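Local coordinates for MutT/NUDIX family protein (Bacillus thuringiensis str. Al Hakam, PDB 3ID9) that probably hydrolyses a nucleoside diphosphate linked to another group, as other MutT/NUDIX hydrolases do, though its own substrate is not established, at residues M22-T27 with E59-A64. Residues are numbered along the deposited sequence; the frame is centred on the assembly and turned at random.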
# COMPACT_ATOMS: atom_id res chain seq x y z
N MSE B 22 -6.69 -15.33 -1.15
CA MSE B 22 -6.17 -14.03 -1.69
C MSE B 22 -5.22 -14.12 -2.87
O MSE B 22 -4.34 -14.97 -2.93
CB MSE B 22 -5.46 -13.24 -0.59
CG MSE B 22 -6.35 -12.31 0.20
SE MSE B 22 -5.55 -10.56 0.31
CE MSE B 22 -6.82 -9.58 -0.78
N GLN B 23 -5.42 -13.21 -3.83
CA GLN B 23 -4.56 -13.12 -5.00
C GLN B 23 -4.02 -11.71 -5.02
O GLN B 23 -4.78 -10.74 -5.00
CB GLN B 23 -5.36 -13.38 -6.28
CG GLN B 23 -4.55 -13.10 -7.55
CD GLN B 23 -5.35 -13.32 -8.83
OE1 GLN B 23 -6.39 -12.69 -9.05
NE2 GLN B 23 -4.85 -14.22 -9.68
N VAL B 24 -2.70 -11.58 -5.05
CA VAL B 24 -2.07 -10.27 -5.07
C VAL B 24 -1.38 -9.96 -6.39
O VAL B 24 -0.63 -10.78 -6.92
CB VAL B 24 -1.04 -10.13 -3.94
CG1 VAL B 24 -0.56 -8.70 -3.84
CG2 VAL B 24 -1.66 -10.58 -2.62
N ARG B 25 -1.65 -8.77 -6.92
CA ARG B 25 -1.06 -8.34 -8.18
C ARG B 25 -0.32 -7.03 -8.06
O ARG B 25 -0.80 -6.08 -7.44
CB ARG B 25 -2.14 -8.21 -9.26
CG ARG B 25 -2.59 -9.56 -9.77
CD ARG B 25 -3.74 -9.50 -10.76
NE ARG B 25 -3.95 -10.84 -11.27
CZ ARG B 25 -3.13 -11.45 -12.12
NH1 ARG B 25 -2.04 -10.82 -12.56
NH2 ARG B 25 -3.36 -12.70 -12.50
N VAL B 26 0.87 -7.00 -8.66
CA VAL B 26 1.70 -5.81 -8.66
C VAL B 26 1.77 -5.25 -10.07
O VAL B 26 1.70 -5.99 -11.04
CB VAL B 26 3.14 -6.11 -8.18
CG1 VAL B 26 3.14 -6.43 -6.70
CG2 VAL B 26 3.72 -7.28 -8.97
N THR B 27 1.90 -3.93 -10.17
CA THR B 27 1.99 -3.27 -11.46
C THR B 27 3.11 -2.26 -11.35
O THR B 27 3.25 -1.58 -10.33
CB THR B 27 0.68 -2.54 -11.82
OG1 THR B 27 -0.31 -3.50 -12.18
CG2 THR B 27 0.89 -1.57 -12.97
N GLU B 59 6.71 -14.97 -2.22
CA GLU B 59 7.42 -13.77 -2.67
C GLU B 59 6.91 -12.54 -1.96
O GLU B 59 5.75 -12.49 -1.55
CB GLU B 59 7.21 -13.54 -4.17
CG GLU B 59 7.74 -14.59 -5.12
CD GLU B 59 7.54 -14.17 -6.57
OE1 GLU B 59 6.39 -13.85 -6.93
OE2 GLU B 59 8.53 -14.15 -7.34
N THR B 60 7.78 -11.56 -1.79
CA THR B 60 7.37 -10.30 -1.20
C THR B 60 6.86 -9.51 -2.41
O THR B 60 7.22 -9.84 -3.55
CB THR B 60 8.55 -9.53 -0.60
OG1 THR B 60 9.55 -9.33 -1.60
CG2 THR B 60 9.14 -10.30 0.57
N LEU B 61 6.04 -8.49 -2.18
CA LEU B 61 5.54 -7.70 -3.30
C LEU B 61 6.73 -7.26 -4.15
O LEU B 61 6.67 -7.26 -5.37
CB LEU B 61 4.79 -6.47 -2.81
CG LEU B 61 3.57 -6.70 -1.92
CD1 LEU B 61 2.93 -5.36 -1.61
CD2 LEU B 61 2.59 -7.62 -2.61
N GLU B 62 7.82 -6.90 -3.47
CA GLU B 62 9.03 -6.44 -4.14
C GLU B 62 9.66 -7.50 -5.05
O GLU B 62 9.97 -7.23 -6.21
CB GLU B 62 10.05 -5.99 -3.09
CG GLU B 62 11.27 -5.34 -3.68
CD GLU B 62 12.29 -4.94 -2.63
OE1 GLU B 62 13.32 -4.35 -3.00
OE2 GLU B 62 12.05 -5.23 -1.44
N GLU B 63 9.84 -8.70 -4.52
CA GLU B 63 10.44 -9.77 -5.30
C GLU B 63 9.64 -10.03 -6.58
O GLU B 63 10.21 -10.28 -7.64
CB GLU B 63 10.54 -11.05 -4.46
CG GLU B 63 11.34 -10.86 -3.18
CD GLU B 63 11.38 -12.11 -2.32
OE1 GLU B 63 10.30 -12.69 -2.04
OE2 GLU B 63 12.49 -12.50 -1.91
N ALA B 64 8.32 -9.96 -6.47
CA ALA B 64 7.44 -10.18 -7.61
C ALA B 64 7.56 -9.04 -8.63
O ALA B 64 7.60 -9.28 -9.83
CB ALA B 64 6.00 -10.32 -7.15
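With chi1 at -60°, Leu61 carries CG anti to its carbonyl carbon; chi2 near 180° takes CD1 straight on and leaves CD2 as the side branch that meets Val24. Val24 answers with CG1, which its chi1 of -172° places anti to the backbone N. The two methyls lie 3.5 Å apart, Val24 CG1 to Leu61 CD2, and the side chains cross at about a right angle. Two residues along the strand, Val26 divides its branches between two helix residues. Its CG1 packs beside the root of Leu61, 4.2 Å from Leu61 CB, and Val26 CG1 also lies against the backbone oxygen Leu61 O, 3.9 Å away. Its CG2 meets the methyl of Ala64, with Val26 CG2 4.2 Å from Ala64 CB. All four residues are buried, and no hydrogen bond crosses between the segments. The side-chain contacts are apolar, made by one turn of helix against alternate residues of a strand.

Thr60 is the N-cap of this helix and forms a capping box with Glu63. Thr60 N donates to Glu63 OE1 at 2.8 Å, reaching the anti side of the carboxylate, 23° out of its plane. The box lies at the N-terminus of the turn that carries Leu61 and Ala64. The sequence around it matches the Nudix box, and the loop-helix geometry agrees with that motif.

Val55 fills in beside Val24 and Val26, while Phe100 of strand 95-104 touches Leu61. From the second subunit, Asp87 accepts a hydrogen bond from Leu61 N, and Tyr155 packs on the Leu61 side chain. Helix 61-72 thus rests on strand 23-32, which pairs with antiparallel strands 48-54 and 35-40 and parallel strand 95-104 in the mixed sheet.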